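Local atomic coordinates of mRNA export factor (PDB entry 4YXP), a protein that regulates viral gene expression, inhibits host splicing and mediates nuclear export of viral intronless mRNAs, acting as a homodimer whose folded C-terminal part is described here. Residues B[76-81]-B[123-128]; B[110-115]-B[151-156]; B[117-122]-B[229-234]. One frame throughout, in Å; residues are numbered along the deposited sequence.

Contact 1 of 3, residues B[76-81]-B[123-128]; sequences ETLVAH and LAWCKM
Leu78 and Met128 carry this helix-helix contact, in which segment 76-81 of helix 75-91 crosses segment 123-128 of helix 112-132 at -55° in the all-helical folded domain. The two segment axes are 10.0 Å apart at closest approach, and the contact is made mainly by side chains, some of which touch backbone. Leu78 does most of this work. With CG anti to the backbone N (chi1 -179°), its branch reaches across to the other helix and divides its two methyl groups between adjacent residues, Ala124 and Trp125. CD2 comes against the methyl of Ala124, with 3.9 Å from Leu78 CD2 to Ala124 CB, while CD1 turns to the edge of the Trp125 ring, near the ring plane, with Leu78 CD1 4.4 Å from Trp125 CE3.

Met128 meets the stem of the same leucine, with 4.2 Å between Leu78 CG and Met128 CB. Farther out, Met128 CG lies 3.5 Å from Leu78 O and also faces Val79 CA. Phe269 of the second subunit packs on both Leu78 and Trp125, so this apolar patch also belongs to the dimer interface. The indole nitrogen of Trp125 is hydrogen-bonded to Asp140, whereas the bends of Met128 at chi2 and chi3 bring Met128 CE over one face of the Trp125 ring, 3.3 Å above the plane and displaced toward the rim.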
loop_
_atom_site.group_PDB
_atom_site.type_symbol
_atom_site.label_atom_id
_atom_site.label_comp_id
_atom_site.label_asym_id
_atom_site.label_seq_id
_atom_site.Cartn_x
_atom_site.Cartn_y
_atom_site.Cartn_z
ATOM N N GLU B 76 -29.914 8.077 1.947
ATOM C CA GLU B 76 -31.157 7.980 2.715
ATOM C C GLU B 76 -31.276 6.615 3.398
ATOM O O GLU B 76 -31.720 6.520 4.542
ATOM C CB GLU B 76 -32.369 8.227 1.808
ATOM C CG GLU B 76 -32.578 9.691 1.419
ATOM C CD GLU B 76 -31.490 10.232 0.500
ATOM O OE1 GLU B 76 -30.894 9.440 -0.265
ATOM O OE2 GLU B 76 -31.231 11.454 0.543
ATOM N N THR B 77 -30.875 5.563 2.694
ATOM C CA THR B 77 -30.912 4.211 3.244
ATOM C C THR B 77 -29.883 4.048 4.363
ATOM O O THR B 77 -30.151 3.394 5.375
ATOM C CB THR B 77 -30.658 3.154 2.142
ATOM O OG1 THR B 77 -31.740 3.175 1.204
ATOM C CG2 THR B 77 -30.538 1.748 2.731
ATOM N N LEU B 78 -28.707 4.639 4.187
ATOM C CA LEU B 78 -27.665 4.565 5.203
ATOM C C LEU B 78 -28.128 5.276 6.477
ATOM O O LEU B 78 -27.868 4.818 7.591
ATOM C CB LEU B 78 -26.360 5.175 4.680
ATOM C CG LEU B 78 -25.141 5.167 5.610
ATOM C CD1 LEU B 78 -24.794 3.765 6.086
ATOM C CD2 LEU B 78 -23.948 5.786 4.901
ATOM N N VAL B 79 -28.823 6.392 6.313
ATOM C CA VAL B 79 -29.322 7.130 7.465
ATOM C C VAL B 79 -30.348 6.269 8.199
ATOM O O VAL B 79 -30.376 6.232 9.429
ATOM C CB VAL B 79 -29.911 8.494 7.038
ATOM C CG1 VAL B 79 -30.772 9.102 8.136
ATOM C CG2 VAL B 79 -28.781 9.453 6.675
ATOM N N ALA B 80 -31.177 5.561 7.439
ATOM C CA ALA B 80 -32.251 4.762 8.023
ATOM C C ALA B 80 -31.726 3.487 8.690
ATOM O O ALA B 80 -32.142 3.138 9.796
ATOM C CB ALA B 80 -33.275 4.410 6.956
ATOM N N HIS B 81 -30.807 2.801 8.018
ATOM C CA HIS B 81 -30.350 1.485 8.460
ATOM C C HIS B 81 -29.035 1.522 9.231
ATOM O O HIS B 81 -28.650 0.529 9.850
ATOM C CB HIS B 81 -30.201 0.557 7.254
ATOM C CG HIS B 81 -31.496 0.171 6.623
ATOM N ND1 HIS B 81 -31.579 -0.657 5.526
ATOM C CD2 HIS B 81 -32.780 0.499 6.936
ATOM C CE1 HIS B 81 -32.847 -0.825 5.187
ATOM N NE2 HIS B 81 -33.591 -0.129 6.035
ATOM N N LEU B 123 -16.030 7.790 5.708
ATOM C CA LEU B 123 -16.515 9.140 5.973
ATOM C C LEU B 123 -18.043 9.229 5.954
ATOM O O LEU B 123 -18.629 9.993 6.723
ATOM C CB LEU B 123 -15.914 10.123 4.964
ATOM C CG LEU B 123 -14.387 10.303 5.019
ATOM C CD1 LEU B 123 -13.956 11.462 4.138
ATOM C CD2 LEU B 123 -13.882 10.512 6.442
ATOM N N ALA B 124 -18.696 8.453 5.093
ATOM C CA ALA B 124 -20.158 8.449 5.074
ATOM C C ALA B 124 -20.699 7.826 6.361
ATOM O O ALA B 124 -21.722 8.265 6.895
ATOM C CB ALA B 124 -20.680 7.704 3.858
ATOM N N TRP B 125 -20.004 6.807 6.857
ATOM C CA TRP B 125 -20.350 6.183 8.134
ATOM C C TRP B 125 -20.244 7.205 9.261
ATOM O O TRP B 125 -21.135 7.311 10.104
ATOM C CB TRP B 125 -19.438 4.981 8.406
ATOM C CG TRP B 125 -19.708 4.266 9.701
ATOM C CD1 TRP B 125 -18.946 4.303 10.835
ATOM C CD2 TRP B 125 -20.812 3.395 9.988
ATOM N NE1 TRP B 125 -19.509 3.511 11.811
ATOM C CE2 TRP B 125 -20.654 2.944 11.315
ATOM C CE3 TRP B 125 -21.918 2.956 9.253
ATOM C CZ2 TRP B 125 -21.563 2.078 11.922
ATOM C CZ3 TRP B 125 -22.819 2.093 9.859
ATOM C CH2 TRP B 125 -22.635 1.666 11.179
ATOM N N CYS B 126 -19.152 7.965 9.268
ATOM C CA CYS B 126 -18.974 9.028 10.250
ATOM C C CYS B 126 -20.080 10.072 10.131
ATOM O O CYS B 126 -20.586 10.568 11.137
ATOM C CB CYS B 126 -17.608 9.696 10.087
ATOM S SG CYS B 126 -16.229 8.685 10.653
ATOM N N LYS B 127 -20.454 10.410 8.900
ATOM C CA LYS B 127 -21.471 11.430 8.688
ATOM C C LYS B 127 -22.827 10.936 9.183
ATOM O O LYS B 127 -23.640 11.715 9.685
ATOM C CB LYS B 127 -21.564 11.832 7.212
ATOM C CG LYS B 127 -22.429 13.069 7.008
ATOM C CD LYS B 127 -22.550 13.493 5.555
ATOM C CE LYS B 127 -23.474 14.703 5.439
ATOM N NZ LYS B 127 -23.569 15.241 4.057
ATOM N N MET B 128 -23.064 9.636 9.045
ATOM C CA MET B 128 -24.306 9.037 9.519
ATOM C C MET B 128 -24.360 9.070 11.046
ATOM O O MET B 128 -25.399 9.389 11.629
ATOM C CB MET B 128 -24.436 7.601 8.996
ATOM C CG MET B 128 -25.682 6.857 9.482
ATOM S SD MET B 128 -25.513 6.124 11.126
ATOM C CE MET B 128 -24.206 4.931 10.850
#

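Contact 2 of 3, residues B[110-115]-B[151-156]; sequences ENFIEA and DNLATR
Extended from CG to NE, the side chain of Arg156 runs from helix 146-167 to the backbone of Glu110 and Asn111, and Asn152, one turn earlier, joins it there with CG anti to the backbone N (chi1 -159°). Together they meet the chain just where helix 112-132 begins. The amide of Asn152 works in two directions. Asn152 ND2 donates to Glu110 O over 3.0 Å in a nearly straight bond (172°) that lies in the amide plane but reaches the carbonyl from above its plane. Asn152 OD1 accepts from Arg156 NE, also at 3.0 Å, and lies in the guanidinium plane. This bond helps to fix the turn of the guanidinium, one face of which lies against Glu110 O, Asn111 CA and Phe112 N. A water bridges Asn152 ND2 and Glu110 OE1, and that carboxylate oxygen is also hydrogen-bonded to Ser118.

Asn111, at the N-cap, and Glu114 form a capping box. Asn111 OD1 accepts from Glu114 N at 2.8 Å, and Glu114 OE1 accepts in return from Asn111 N at 3.0 Å. Apolar contacts accompany the polar ones: Leu153 CD2 touches Ala115 CB at 3.7 Å and Phe112 CE1 at 3.9 Å, the leucine and phenylalanine side chains crossing at about a right angle. The edge of the Phe112 ring meets Arg156 CD.

Phe193 of helix 188-204 packs on Leu153, which also touches Leu116 and Ala119 further along helix 112-132. On the dimer side, Thr155 is hydrogen-bonded to Thr155 of the second subunit, and Arg156 packs on Gln109 of that subunit.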
loop_
_atom_site.group_PDB
_atom_site.type_symbol
_atom_site.label_atom_id
_atom_site.label_comp_id
_atom_site.label_asym_id
_atom_site.label_seq_id
_atom_site.Cartn_x
_atom_site.Cartn_y
_atom_site.Cartn_z
ATOM N N GLU B 110 -6.495 -3.530 -1.068
ATOM C CA GLU B 110 -7.459 -3.107 -2.091
ATOM C C GLU B 110 -6.796 -2.344 -3.234
ATOM O O GLU B 110 -5.769 -1.692 -3.034
ATOM C CB GLU B 110 -8.552 -2.226 -1.467
ATOM C CG GLU B 110 -9.620 -2.998 -0.733
ATOM C CD GLU B 110 -10.742 -2.110 -0.220
ATOM O OE1 GLU B 110 -10.454 -0.984 0.248
ATOM O OE2 GLU B 110 -11.911 -2.545 -0.286
ATOM N N ASN B 111 -7.385 -2.416 -4.429
ATOM C CA ASN B 111 -6.876 -1.648 -5.568
ATOM C C ASN B 111 -7.341 -0.198 -5.433
ATOM O O ASN B 111 -8.070 0.132 -4.498
ATOM C CB ASN B 111 -7.313 -2.267 -6.907
ATOM C CG ASN B 111 -8.813 -2.163 -7.171
ATOM O OD1 ASN B 111 -9.498 -1.273 -6.675
ATOM N ND2 ASN B 111 -9.322 -3.083 -7.982
ATOM N N PHE B 112 -6.916 0.672 -6.346
ATOM C CA PHE B 112 -7.101 2.107 -6.139
ATOM C C PHE B 112 -8.575 2.512 -6.053
ATOM O O PHE B 112 -8.952 3.275 -5.166
ATOM C CB PHE B 112 -6.415 2.908 -7.246
ATOM C CG PHE B 112 -6.561 4.395 -7.084
ATOM C CD1 PHE B 112 -6.073 5.030 -5.951
ATOM C CD2 PHE B 112 -7.190 5.156 -8.053
ATOM C CE1 PHE B 112 -6.206 6.400 -5.793
ATOM C CE2 PHE B 112 -7.327 6.528 -7.901
ATOM C CZ PHE B 112 -6.836 7.150 -6.770
ATOM N N ILE B 113 -9.403 2.014 -6.965
ATOM C CA ILE B 113 -10.821 2.360 -6.958
ATOM C C ILE B 113 -11.478 1.820 -5.692
ATOM O O ILE B 113 -12.319 2.489 -5.086
ATOM C CB ILE B 113 -11.536 1.832 -8.222
ATOM C CG1 ILE B 113 -10.936 2.458 -9.482
ATOM C CG2 ILE B 113 -13.044 2.119 -8.154
ATOM C CD1 ILE B 113 -11.061 3.976 -9.561
ATOM N N GLU B 114 -11.101 0.612 -5.290
ATOM C CA GLU B 114 -11.639 0.028 -4.067
ATOM C C GLU B 114 -11.246 0.863 -2.851
ATOM O O GLU B 114 -12.052 1.069 -1.943
ATOM C CB GLU B 114 -11.154 -1.414 -3.904
ATOM C CG GLU B 114 -11.798 -2.390 -4.877
ATOM C CD GLU B 114 -11.150 -3.765 -4.857
ATOM O OE1 GLU B 114 -9.996 -3.893 -4.387
ATOM O OE2 GLU B 114 -11.798 -4.723 -5.318
ATOM N N ALA B 115 -10.010 1.354 -2.841
ATOM C CA ALA B 115 -9.532 2.192 -1.746
ATOM C C ALA B 115 -10.347 3.484 -1.641
ATOM O O ALA B 115 -10.709 3.914 -0.540
ATOM C CB ALA B 115 -8.049 2.511 -1.930
ATOM N N ASP B 151 -3.110 4.490 4.713
ATOM C CA ASP B 151 -1.822 3.952 4.263
ATOM C C ASP B 151 -1.866 3.520 2.799
ATOM O O ASP B 151 -0.928 3.775 2.032
ATOM C CB ASP B 151 -1.397 2.758 5.128
ATOM C CG ASP B 151 -0.809 3.176 6.464
ATOM O OD1 ASP B 151 -0.676 4.396 6.710
ATOM O OD2 ASP B 151 -0.466 2.277 7.265
ATOM N N ASN B 152 -2.949 2.853 2.417
ATOM C CA ASN B 152 -3.092 2.357 1.055
ATOM C C ASN B 152 -3.129 3.501 0.038
ATOM O O ASN B 152 -2.406 3.475 -0.961
ATOM C CB ASN B 152 -4.358 1.501 0.931
ATOM C CG ASN B 152 -4.311 0.564 -0.264
ATOM O OD1 ASN B 152 -3.243 0.304 -0.825
ATOM N ND2 ASN B 152 -5.463 0.045 -0.653
ATOM N N LEU B 153 -3.965 4.506 0.288
ATOM C CA LEU B 153 -4.071 5.641 -0.628
ATOM C C LEU B 153 -2.759 6.418 -0.702
ATOM O O LEU B 153 -2.363 6.887 -1.772
ATOM C CB LEU B 153 -5.206 6.582 -0.210
ATOM C CG LEU B 153 -6.638 6.117 -0.505
ATOM C CD1 LEU B 153 -7.651 7.073 0.118
ATOM C CD2 LEU B 153 -6.885 5.994 -2.000
ATOM N N ALA B 154 -2.088 6.559 0.435
ATOM C CA ALA B 154 -0.814 7.266 0.476
ATOM C C ALA B 154 0.247 6.533 -0.350
ATOM O O ALA B 154 1.021 7.158 -1.075
ATOM C CB ALA B 154 -0.345 7.428 1.911
ATOM N N THR B 155 0.281 5.210 -0.232
ATOM C CA THR B 155 1.240 4.404 -0.979
ATOM C C THR B 155 1.023 4.595 -2.480
ATOM O O THR B 155 1.972 4.741 -3.244
ATOM C CB THR B 155 1.124 2.903 -0.604
ATOM O OG1 THR B 155 1.550 2.712 0.750
ATOM C CG2 THR B 155 1.978 2.026 -1.524
ATOM N N ARG B 156 -0.235 4.618 -2.899
ATOM C CA ARG B 156 -0.545 4.663 -4.323
ATOM C C ARG B 156 -0.396 6.067 -4.919
ATOM O O ARG B 156 0.002 6.207 -6.076
ATOM C CB ARG B 156 -1.959 4.116 -4.553
ATOM C CG ARG B 156 -2.034 2.601 -4.335
ATOM C CD ARG B 156 -3.458 2.066 -4.156
ATOM N NE ARG B 156 -3.421 0.656 -3.756
ATOM C CZ ARG B 156 -3.407 -0.376 -4.601
ATOM N NH1 ARG B 156 -3.456 -0.177 -5.916
ATOM N NH2 ARG B 156 -3.358 -1.619 -4.128
HETATM O O HOH W 1 -8.090 0.751 1.121
#

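Contact 3 of 3, residues B[117-122]-B[229-234]; sequences ASADET and GACMAG
A carboxylate held at a helix N-terminus is the motif here: Asp120 of helix 112-132 meets the first turn of helix 230-241, which lies within the CHC2-type zinc finger region. Each oxygen takes a separate backbone N-H. Asp120 OD1 uses its syn lone pair to accept from Cys231 N at 3.0 Å, and Asp120 OD2 accepts from Met232 N at 3.1 Å, likewise on the syn side but 22° out of the carboxylate plane. The two bonds hold both ends of the carboxylate and so fix its rotation. A negative charge at this end of a helix would probably be favoured by the helix dipole. Asp120 OD1 is also hydrogen-bonded to Tyr226 OH, and the carboxylate carbon lies close to Gly229, the N-cap residue, with 3.5 Å between Asp120 CG and Gly229 CA.

The two segments run roughly antiparallel, at 147°, with their axes 8.1 Å apart at closest approach. Near the carboxylate, Ala119 CB meets Cys231 SG at 4.1 Å. Cys271 and Phe275 of the second subunit pack on Asp120 and Met232, and Glu121 forms a salt bridge with Lys267 of that subunit, so the contact forms part of the dimer interface. Met232 leaves its helix with CG anti to the backbone N (chi1 180°) and bends only at its last torsion, bringing Met232 CE within 3.7 Å of Ala117 CB.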
loop_
_atom_site.group_PDB
_atom_site.type_symbol
_atom_site.label_atom_id
_atom_site.label_comp_id
_atom_site.label_asym_id
_atom_site.label_seq_id
_atom_site.Cartn_x
_atom_site.Cartn_y
_atom_site.Cartn_z
ATOM N N ALA B 117 -13.390 3.902 -2.576
ATOM C CA ALA B 117 -14.702 3.509 -2.068
ATOM C C ALA B 117 -14.673 3.312 -0.556
ATOM O O ALA B 117 -15.634 3.645 0.145
ATOM C CB ALA B 117 -15.171 2.236 -2.764
ATOM N N SER B 118 -13.570 2.774 -0.045
ATOM C CA SER B 118 -13.452 2.533 1.388
ATOM C C SER B 118 -13.294 3.843 2.156
ATOM O O SER B 118 -13.742 3.956 3.293
ATOM C CB SER B 118 -12.277 1.596 1.677
ATOM O OG SER B 118 -12.586 0.273 1.262
ATOM N N ALA B 119 -12.658 4.833 1.534
ATOM C CA ALA B 119 -12.541 6.149 2.144
ATOM C C ALA B 119 -13.925 6.790 2.272
ATOM O O ALA B 119 -14.267 7.360 3.310
ATOM C CB ALA B 119 -11.610 7.037 1.334
ATOM N N ASP B 120 -14.730 6.678 1.223
ATOM C CA ASP B 120 -16.096 7.205 1.265
ATOM C C ASP B 120 -16.969 6.420 2.241
ATOM O O ASP B 120 -17.814 7.000 2.924
ATOM C CB ASP B 120 -16.717 7.197 -0.132
ATOM C CG ASP B 120 -16.236 8.359 -0.988
ATOM O OD1 ASP B 120 -16.139 9.491 -0.461
ATOM O OD2 ASP B 120 -15.951 8.143 -2.184
ATOM N N GLU B 121 -16.768 5.106 2.308
ATOM C CA GLU B 121 -17.502 4.273 3.256
ATOM C C GLU B 121 -17.222 4.754 4.677
ATOM O O GLU B 121 -18.135 4.886 5.492
ATOM C CB GLU B 121 -17.111 2.795 3.107
ATOM C CG GLU B 121 -17.942 1.834 3.964
ATOM C CD GLU B 121 -17.430 0.398 3.913
ATOM O OE1 GLU B 121 -16.218 0.197 3.663
ATOM O OE2 GLU B 121 -18.239 -0.533 4.127
ATOM N N THR B 122 -15.951 5.028 4.956
ATOM C CA THR B 122 -15.525 5.479 6.272
ATOM C C THR B 122 -16.144 6.830 6.619
ATOM O O THR B 122 -16.721 6.998 7.691
ATOM C CB THR B 122 -13.987 5.587 6.358
ATOM O OG1 THR B 122 -13.399 4.329 6.009
ATOM C CG2 THR B 122 -13.545 5.979 7.762
ATOM N N GLY B 229 -19.235 10.099 -1.580
ATOM C CA GLY B 229 -18.726 9.892 -2.923
ATOM C C GLY B 229 -17.692 10.926 -3.338
ATOM O O GLY B 229 -17.094 10.819 -4.412
ATOM N N ALA B 230 -17.464 11.921 -2.483
ATOM C CA ALA B 230 -16.575 13.032 -2.824
ATOM C C ALA B 230 -15.118 12.598 -2.927
ATOM O O ALA B 230 -14.351 13.196 -3.683
ATOM C CB ALA B 230 -16.714 14.150 -1.803
ATOM N N CYS B 231 -14.731 11.580 -2.161
ATOM C CA CYS B 231 -13.347 11.100 -2.183
ATOM C C CYS B 231 -13.030 10.479 -3.535
ATOM O O CYS B 231 -12.013 10.792 -4.155
ATOM C CB CYS B 231 -13.097 10.074 -1.074
ATOM S SG CYS B 231 -13.196 10.724 0.607
ATOM N N MET B 232 -13.912 9.592 -3.984
ATOM C CA MET B 232 -13.757 8.932 -5.270
ATOM C C MET B 232 -13.880 9.914 -6.437
ATOM O O MET B 232 -13.017 9.954 -7.316
ATOM C CB MET B 232 -14.795 7.822 -5.416
ATOM C CG MET B 232 -14.717 7.070 -6.732
ATOM S SD MET B 232 -15.934 5.753 -6.837
ATOM C CE MET B 232 -15.286 4.595 -5.631
ATOM N N ALA B 233 -14.950 10.699 -6.453
ATOM C CA ALA B 233 -15.175 11.630 -7.555
ATOM C C ALA B 233 -14.070 12.682 -7.604
ATOM O O ALA B 233 -13.562 13.021 -8.675
ATOM C CB ALA B 233 -16.533 12.297 -7.420
ATOM N N GLY B 234 -13.699 13.186 -6.434
ATOM C CA GLY B 234 -12.748 14.275 -6.338
ATOM C C GLY B 234 -11.332 13.892 -6.722
ATOM O O GLY B 234 -10.651 14.636 -7.424
#

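All three contacts use helix 112-132, taken in turn along its length: its start in contact 2, its middle in contact 3 and a later part in contact 1. Contacts 2 and 3 have centres 11 Å apart and touch, notably where Ile113 O packs against Met232 CE at 3.7 Å. Contacts 1 and 3, with centres 13 Å apart, meet where Leu123 CD1 packs on Cys231 SG at 3.7 Å. Contacts 1 and 2 do not touch, their nearest atoms being about 9 Å apart. Each lies away from the zinc site of Cys163, His242, Cys246 and Cys251, yet each reaches the second subunit of the intertwined dimer.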